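Local coordinates for protein putative enoyl-CoA hydratase/isomerase (Mycobacterium abscessus, PDB 3RSI) that probably acts as a hydro-lyase of the enoyl-CoA hydratase/isomerase (crotonase) family, with a likely role in lipid metabolism, at residues L11-D16 against V20-N25; W45-I48 against G53-A56. All coordinates share one frame; numbering follows the deposited sequence.

Overall arrangement
Contact 1 comes first along the chain, closing the beta hairpin of strands 11-16 and 19-24. Contact 2 follows in series, where the loop after helix 35-50 turns back on the last turns of that helix. Their centres are about 12 Å apart and lie about 29 and 30 Å from the centre of the chain. Strand 19-24, helix 35-50 and the parallel strand 56-61 form a beta-alpha-beta unit that joins the two contacts: Val20 N makes a probable hydrogen bond to Ala56 O, and Leu22 packs on Trp45. Both contacts also reach the second subunit, so this N-terminal part of the crotonase-like fold contributes to the assembly of three chains.

Contact 1 of 2, residues L11-D16 against V20-N25; sequences LLVERD and VILTMN
The carboxylate of Glu14 presents one flat face to Ile21, whose CD1 sits squarely over it, 3.8 Å from Glu14 CD, while OE2 forms a long, weak ion pair with Arg198 of the second subunit. Farther along the same surface of this antiparallel beta hairpin, Leu12 CD1 lies over one face of the Asn25 amide, 4.2 Å from Asn25 CG, and CD2 stands off beyond ND2. Each flat group has an aliphatic carbon over one face; Asn25 ND2 is hydrogen-bonded to Arg9 O, whereas the outside partner of Glu14 is only weakly held. The extended chain of Glu14 runs alongside Ile21, and between this pair and the Leu12-Asn25 pair Thr23 CB packs on Leu12 CB.

Two hydrogen-bonded pairs, Leu12 with Thr23 and Glu14 with Ile21, hold the strands together through reciprocal backbone bonds. The straightest is Ile21 N to Glu14 O, 2.8 Å long with 170° at the hydrogen and lying in the carbonyl plane; Leu12 N meets Thr23 O with the donor tilted 24° from the plane of the Thr23 carbonyl.

The other surface of the hairpin carries Leu11, Val13, Val20, Leu22 and Met24 and faces helix 35-50, where Phe41 touches both Leu11 and Met24. Strand 19-24 is the middle strand of its sheet, flanked by 11-16 and by 56-61. On the helix-facing side the two branches of Val13 divide the work: CG1, placed anti to the backbone N (chi1 176°), crosses toward Val20 CG2, whereas CG2 lies beside Leu22. Beyond them Leu11 CD1 approaches Met24 CG at 4.1 Å, and the tightest of these side-chain contacts is Val13 CG2 to Leu22 CD2, at 3.7 Å.

Contact 2 of 2, residues W45-I48 against G53-A56; sequences WDEI and GIRA
Ile54 and Ile48 meet at about a right angle, the loop residue directing its side chain at the helix. The delta methyl of Ile54 does most of the touching: CD1 lies 3.9 Å from Ile48 CA and equally far from Glu47 O, so it rests against the helix backbone. Its CG2 meets Ile48 CG2 at 4.1 Å. With CG1 of Ile54 anti to its carbonyl carbon (chi1 -60°) and chi2 extended at -177°, CD1 reaches the helix while CG2 remains beside the other isoleucine. Glu47 contributes the aliphatic part of its chain, CG standing 4.4 Å from Ile54 CD1.

Around this pair, Val20 of strand 19-24 packs against both isoleucines, and the guanidinium of Arg15, from strand 11-16, lays its face over Ile54 CG1. Leu101 of the second subunit covers Ile48, and NZ of Lys103 of that subunit hydrogen-bonds to both Ile48 O and Ile54 O. Within the connection between helix 35-50 and strand 56-61, Asp51 OD1 accepts a hydrogen bond from Gly53 N.

No hydrogen bond joins 45-48 to 53-56, so the two segments meet by van der Waals contact, the isoleucine pair and a methyl against helix backbone. By binding both carbonyls, Lys103 of the second subunit links this packing to the subunit interface; the C-terminal end of helix 35-50 probably favours its positive charge.

Contact 1 of 2, residues L11-D16 against V20-N25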
ATOM      1  N   LEU B  11     -22.490  14.208 -19.740  1.00 19.28           N
ATOM      2  CA  LEU B  11     -22.448  13.992 -18.299  1.00 18.90           C
ATOM      3  C   LEU B  11     -23.758  14.458 -17.677  1.00 19.42           C
ATOM      4  O   LEU B  11     -24.053  15.669 -17.657  1.00 19.92           O
ATOM      5  CB  LEU B  11     -21.258  14.712 -17.688  1.00 18.03           C
ATOM      6  CG  LEU B  11     -20.946  14.454 -16.217  1.00 17.79           C
ATOM      7  CD1 LEU B  11     -20.327  13.069 -16.044  1.00 16.35           C
ATOM      8  CD2 LEU B  11     -19.997  15.545 -15.664  1.00 16.62           C
ATOM      9  N   LEU B  12     -24.555  13.504 -17.196  1.00 19.84           N
ATOM     10  CA  LEU B  12     -25.779  13.822 -16.479  1.00 21.19           C
ATOM     11  C   LEU B  12     -25.463  14.256 -15.047  1.00 22.25           C
ATOM     12  O   LEU B  12     -24.633  13.656 -14.373  1.00 21.14           O
ATOM     13  CB  LEU B  12     -26.745  12.646 -16.461  1.00 21.63           C
ATOM     14  CG  LEU B  12     -27.161  12.093 -17.824  1.00 22.18           C
ATOM     15  CD1 LEU B  12     -28.008  10.832 -17.642  1.00 22.98           C
ATOM     16  CD2 LEU B  12     -27.904  13.150 -18.628  1.00 23.62           C
ATOM     17  N   VAL B  13     -26.114  15.323 -14.607  1.00 23.56           N
ATOM     18  CA  VAL B  13     -25.914  15.849 -13.270  1.00 24.78           C
ATOM     19  C   VAL B  13     -27.283  15.908 -12.589  1.00 26.44           C
ATOM     20  O   VAL B  13     -28.192  16.614 -13.052  1.00 26.57           O
ATOM     21  CB  VAL B  13     -25.244  17.231 -13.294  1.00 25.31           C
ATOM     22  CG1 VAL B  13     -25.131  17.815 -11.856  1.00 24.54           C
ATOM     23  CG2 VAL B  13     -23.874  17.147 -13.967  1.00 25.26           C
ATOM     24  N   GLU B  14     -27.420  15.134 -11.515  1.00 26.90           N
ATOM     25  CA  GLU B  14     -28.659  15.019 -10.772  1.00 28.37           C
ATOM     26  C   GLU B  14     -28.414  15.343  -9.292  1.00 28.34           C
ATOM     27  O   GLU B  14     -27.519  14.782  -8.659  1.00 27.23           O
ATOM     28  CB  GLU B  14     -29.212  13.595 -10.932  1.00 29.23           C
ATOM     29  CG  GLU B  14     -30.192  13.142  -9.834  1.00 32.97           C
ATOM     30  CD  GLU B  14     -30.567  11.674  -9.908  1.00 37.32           C
ATOM     31  OE1 GLU B  14     -30.147  10.986 -10.872  1.00 39.92           O
ATOM     32  OE2 GLU B  14     -31.296  11.214  -8.988  1.00 40.91           O
ATOM     33  N   ARG B  15     -29.221  16.248  -8.744  1.00 28.80           N
ATOM     34  CA  ARG B  15     -29.128  16.626  -7.324  1.00 29.01           C
ATOM     35  C   ARG B  15     -30.234  15.924  -6.536  1.00 28.86           C
ATOM     36  O   ARG B  15     -31.405  16.080  -6.870  1.00 29.90           O
ATOM     37  CB  ARG B  15     -29.258  18.144  -7.208  1.00 29.44           C
ATOM     38  CG  ARG B  15     -29.160  18.697  -5.819  1.00 29.99           C
ATOM     39  CD  ARG B  15     -27.744  18.778  -5.300  1.00 29.08           C
ATOM     40  NE  ARG B  15     -27.706  19.504  -4.030  1.00 29.62           N
ATOM     41  CZ  ARG B  15     -27.415  20.795  -3.888  1.00 31.85           C
ATOM     42  NH1 ARG B  15     -27.111  21.552  -4.931  1.00 32.41           N
ATOM     43  NH2 ARG B  15     -27.413  21.340  -2.677  1.00 33.64           N
ATOM     44  N   ASP B  16     -29.859  15.141  -5.522  1.00 28.11           N
ATOM     45  CA  ASP B  16     -30.795  14.507  -4.578  1.00 27.70           C
ATOM     46  C   ASP B  16     -30.466  14.976  -3.147  1.00 26.67           C
ATOM     47  O   ASP B  16     -29.730  14.310  -2.410  1.00 25.02           O
ATOM     48  CB  ASP B  16     -30.684  12.972  -4.665  1.00 28.24           C
ATOM     49  CG  ASP B  16     -31.651  12.236  -3.714  1.00 30.57           C
ATOM     50  OD1 ASP B  16     -32.739  12.770  -3.438  1.00 34.42           O
ATOM     51  OD2 ASP B  16     -31.321  11.116  -3.243  1.00 34.05           O
ATOM     52  N   VAL B  20     -24.990  14.664  -5.041  1.00 17.90           N
ATOM     53  CA  VAL B  20     -25.041  14.853  -6.496  1.00 17.25           C
ATOM     54  C   VAL B  20     -24.591  13.539  -7.112  1.00 16.46           C
ATOM     55  O   VAL B  20     -23.624  12.937  -6.632  1.00 15.74           O
ATOM     56  CB  VAL B  20     -24.133  16.032  -7.017  1.00 17.80           C
ATOM     57  CG1 VAL B  20     -22.802  16.046  -6.323  1.00 17.77           C
ATOM     58  CG2 VAL B  20     -23.898  15.929  -8.528  1.00 18.91           C
ATOM     59  N   ILE B  21     -25.306  13.104  -8.151  1.00 15.62           N
ATOM     60  CA  ILE B  21     -24.967  11.925  -8.919  1.00 15.34           C
ATOM     61  C   ILE B  21     -24.594  12.354 -10.332  1.00 14.81           C
ATOM     62  O   ILE B  21     -25.378  13.024 -11.021  1.00 13.96           O
ATOM     63  CB  ILE B  21     -26.146  10.935  -9.005  1.00 15.80           C
ATOM     64  CG1 ILE B  21     -26.611  10.536  -7.603  1.00 17.99           C
ATOM     65  CG2 ILE B  21     -25.741   9.682  -9.802  1.00 14.94           C
ATOM     66  CD1 ILE B  21     -28.019  10.025  -7.602  1.00 22.50           C
ATOM     67  N   LEU B  22     -23.392  11.954 -10.734  1.00 13.60           N
ATOM     68  CA  LEU B  22     -22.844  12.235 -12.038  1.00 13.50           C
ATOM     69  C   LEU B  22     -22.889  10.949 -12.842  1.00 12.81           C
ATOM     70  O   LEU B  22     -22.400   9.904 -12.385  1.00 11.95           O
ATOM     71  CB  LEU B  22     -21.394  12.696 -11.902  1.00 13.07           C
ATOM     72  CG  LEU B  22     -21.140  13.952 -11.066  1.00 15.56           C
ATOM     73  CD1 LEU B  22     -19.646  14.249 -11.026  1.00 16.08           C
ATOM     74  CD2 LEU B  22     -21.903  15.119 -11.659  1.00 17.14           C
ATOM     75  N   THR B  23     -23.464  11.013 -14.035  1.00 12.12           N
ATOM     76  CA  THR B  23     -23.581   9.832 -14.855  1.00 12.05           C
ATOM     77  C   THR B  23     -22.942  10.075 -16.209  1.00 12.29           C
ATOM     78  O   THR B  23     -23.444  10.894 -16.976  1.00 12.76           O
ATOM     79  CB  THR B  23     -25.037   9.402 -15.040  1.00 12.33           C
ATOM     80  OG1 THR B  23     -25.616   9.158 -13.761  1.00 12.50           O
ATOM     81  CG2 THR B  23     -25.113   8.124 -15.888  1.00 11.32           C
ATOM     82  N   MET B  24     -21.845   9.361 -16.475  1.00 11.85           N
ATOM     83  CA  MET B  24     -21.185   9.396 -17.763  1.00 12.51           C
ATOM     84  C   MET B  24     -22.136   8.734 -18.762  1.00 13.16           C
ATOM     85  O   MET B  24     -22.568   7.606 -18.548  1.00 13.21           O
ATOM     86  CB  MET B  24     -19.858   8.651 -17.693  1.00 12.64           C
ATOM     87  CG  MET B  24     -18.858   9.289 -16.768  1.00 11.81           C
ATOM     88  SD  MET B  24     -17.380   8.310 -16.487  1.00 12.22           S
ATOM     89  CE  MET B  24     -18.036   7.109 -15.294  1.00  9.94           C
ATOM     90  N   ASN B  25     -22.484   9.464 -19.816  1.00 13.93           N
ATOM     91  CA  ASN B  25     -23.609   9.112 -20.694  1.00 14.54           C
ATOM     92  C   ASN B  25     -23.286   9.190 -22.189  1.00 14.80           C
ATOM     93  O   ASN B  25     -23.644  10.150 -22.862  1.00 14.54           O
ATOM     94  CB  ASN B  25     -24.774  10.048 -20.383  1.00 15.00           C
ATOM     95  CG  ASN B  25     -26.032   9.691 -21.149  1.00 15.93           C
ATOM     96  OD1 ASN B  25     -26.302   8.518 -21.416  1.00 16.71           O
ATOM     97  ND2 ASN B  25     -26.791  10.700 -21.523  1.00 14.60           N
TER

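Contact 2 of 2, residues W45-I48 against G53-A56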
ATOM      1  N   TRP B  45     -17.250  19.670 -11.035  1.00 15.33           N
ATOM      2  CA  TRP B  45     -16.383  19.757  -9.851  1.00 15.97           C
ATOM      3  C   TRP B  45     -16.482  21.154  -9.222  1.00 17.19           C
ATOM      4  O   TRP B  45     -16.535  21.279  -8.001  1.00 17.38           O
ATOM      5  CB  TRP B  45     -14.915  19.443 -10.163  1.00 15.43           C
ATOM      6  CG  TRP B  45     -14.639  18.148 -10.882  1.00 14.97           C
ATOM      7  CD1 TRP B  45     -13.768  17.968 -11.906  1.00 14.17           C
ATOM      8  CD2 TRP B  45     -15.247  16.870 -10.641  1.00 13.75           C
ATOM      9  NE1 TRP B  45     -13.774  16.659 -12.312  1.00 16.17           N
ATOM     10  CE2 TRP B  45     -14.671  15.961 -11.551  1.00 14.82           C
ATOM     11  CE3 TRP B  45     -16.199  16.401  -9.729  1.00 13.89           C
ATOM     12  CZ2 TRP B  45     -15.037  14.611 -11.594  1.00 15.96           C
ATOM     13  CZ3 TRP B  45     -16.550  15.056  -9.761  1.00 14.90           C
ATOM     14  CH2 TRP B  45     -15.966  14.177 -10.677  1.00 14.08           C
ATOM     15  N   ASP B  46     -16.516  22.194 -10.057  1.00 18.51           N
ATOM     16  CA  ASP B  46     -16.653  23.570  -9.568  1.00 19.68           C
ATOM     17  C   ASP B  46     -17.963  23.771  -8.809  1.00 20.14           C
ATOM     18  O   ASP B  46     -17.968  24.360  -7.734  1.00 20.67           O
ATOM     19  CB  ASP B  46     -16.523  24.577 -10.720  1.00 20.55           C
ATOM     20  CG  ASP B  46     -15.082  24.772 -11.160  1.00 21.40           C
ATOM     21  OD1 ASP B  46     -14.144  24.370 -10.427  1.00 23.72           O
ATOM     22  OD2 ASP B  46     -14.878  25.318 -12.250  1.00 24.79           O
ATOM     23  N   GLU B  47     -19.065  23.259  -9.353  1.00 20.48           N
ATOM     24  CA  GLU B  47     -20.368  23.296  -8.685  1.00 20.79           C
ATOM     25  C   GLU B  47     -20.349  22.558  -7.351  1.00 19.72           C
ATOM     26  O   GLU B  47     -20.881  23.046  -6.360  1.00 19.12           O
ATOM     27  CB  GLU B  47     -21.430  22.666  -9.582  1.00 21.66           C
ATOM     28  CG  GLU B  47     -22.847  22.593  -8.991  1.00 24.78           C
ATOM     29  CD  GLU B  47     -23.856  21.967  -9.979  1.00 30.66           C
ATOM     30  OE1 GLU B  47     -23.732  22.232 -11.194  1.00 32.32           O
ATOM     31  OE2 GLU B  47     -24.759  21.195  -9.553  1.00 34.38           O
ATOM     32  N   ILE B  48     -19.750  21.368  -7.343  1.00 18.74           N
ATOM     33  CA  ILE B  48     -19.684  20.549  -6.127  1.00 18.03           C
ATOM     34  C   ILE B  48     -18.816  21.207  -5.048  1.00 18.45           C
ATOM     35  O   ILE B  48     -19.145  21.161  -3.859  1.00 17.88           O
ATOM     36  CB  ILE B  48     -19.163  19.140  -6.457  1.00 17.36           C
ATOM     37  CG1 ILE B  48     -20.255  18.349  -7.205  1.00 17.08           C
ATOM     38  CG2 ILE B  48     -18.715  18.394  -5.200  1.00 15.58           C
ATOM     39  CD1 ILE B  48     -19.688  17.149  -7.984  1.00 14.20           C
ATOM     40  N   GLY B  53     -24.013  23.031   0.547  1.00 25.86           N
ATOM     41  CA  GLY B  53     -25.098  22.048   0.701  1.00 25.37           C
ATOM     42  C   GLY B  53     -24.850  20.706   0.014  1.00 24.34           C
ATOM     43  O   GLY B  53     -25.547  19.713   0.276  1.00 24.46           O
ATOM     44  N   ILE B  54     -23.873  20.653  -0.882  1.00 23.23           N
ATOM     45  CA  ILE B  54     -23.470  19.371  -1.457  1.00 21.61           C
ATOM     46  C   ILE B  54     -22.461  18.732  -0.508  1.00 20.31           C
ATOM     47  O   ILE B  54     -21.376  19.276  -0.308  1.00 19.84           O
ATOM     48  CB  ILE B  54     -22.875  19.519  -2.866  1.00 21.42           C
ATOM     49  CG1 ILE B  54     -23.908  20.142  -3.810  1.00 22.28           C
ATOM     50  CG2 ILE B  54     -22.434  18.154  -3.392  1.00 20.20           C
ATOM     51  CD1 ILE B  54     -23.442  20.265  -5.255  1.00 23.64           C
ATOM     52  N   ARG B  55     -22.823  17.591   0.078  1.00 18.97           N
ATOM     53  CA  ARG B  55     -21.946  16.888   1.038  1.00 18.18           C
ATOM     54  C   ARG B  55     -21.242  15.630   0.490  1.00 16.79           C
ATOM     55  O   ARG B  55     -20.291  15.127   1.096  1.00 16.38           O
ATOM     56  CB  ARG B  55     -22.742  16.545   2.296  1.00 18.70           C
ATOM     57  CG  ARG B  55     -23.180  17.787   3.120  1.00 20.72           C
ATOM     58  CD  ARG B  55     -23.806  17.349   4.449  1.00 23.36           C
ATOM     59  NE  ARG B  55     -24.382  18.446   5.218  1.00 26.21           N
ATOM     60  CZ  ARG B  55     -24.841  18.344   6.473  1.00 29.92           C
ATOM     61  NH1 ARG B  55     -24.801  17.178   7.136  1.00 31.29           N
ATOM     62  NH2 ARG B  55     -25.339  19.416   7.082  1.00 28.47           N
ATOM     63  N   ALA B  56     -21.708  15.117  -0.644  1.00 16.02           N
ATOM     64  CA  ALA B  56     -21.114  13.949  -1.272  1.00 15.40           C
ATOM     65  C   ALA B  56     -21.510  13.895  -2.742  1.00 15.29           C
ATOM     66  O   ALA B  56     -22.593  14.363  -3.123  1.00 17.17           O
ATOM     67  CB  ALA B  56     -21.567  12.667  -0.553  1.00 15.29           C
TER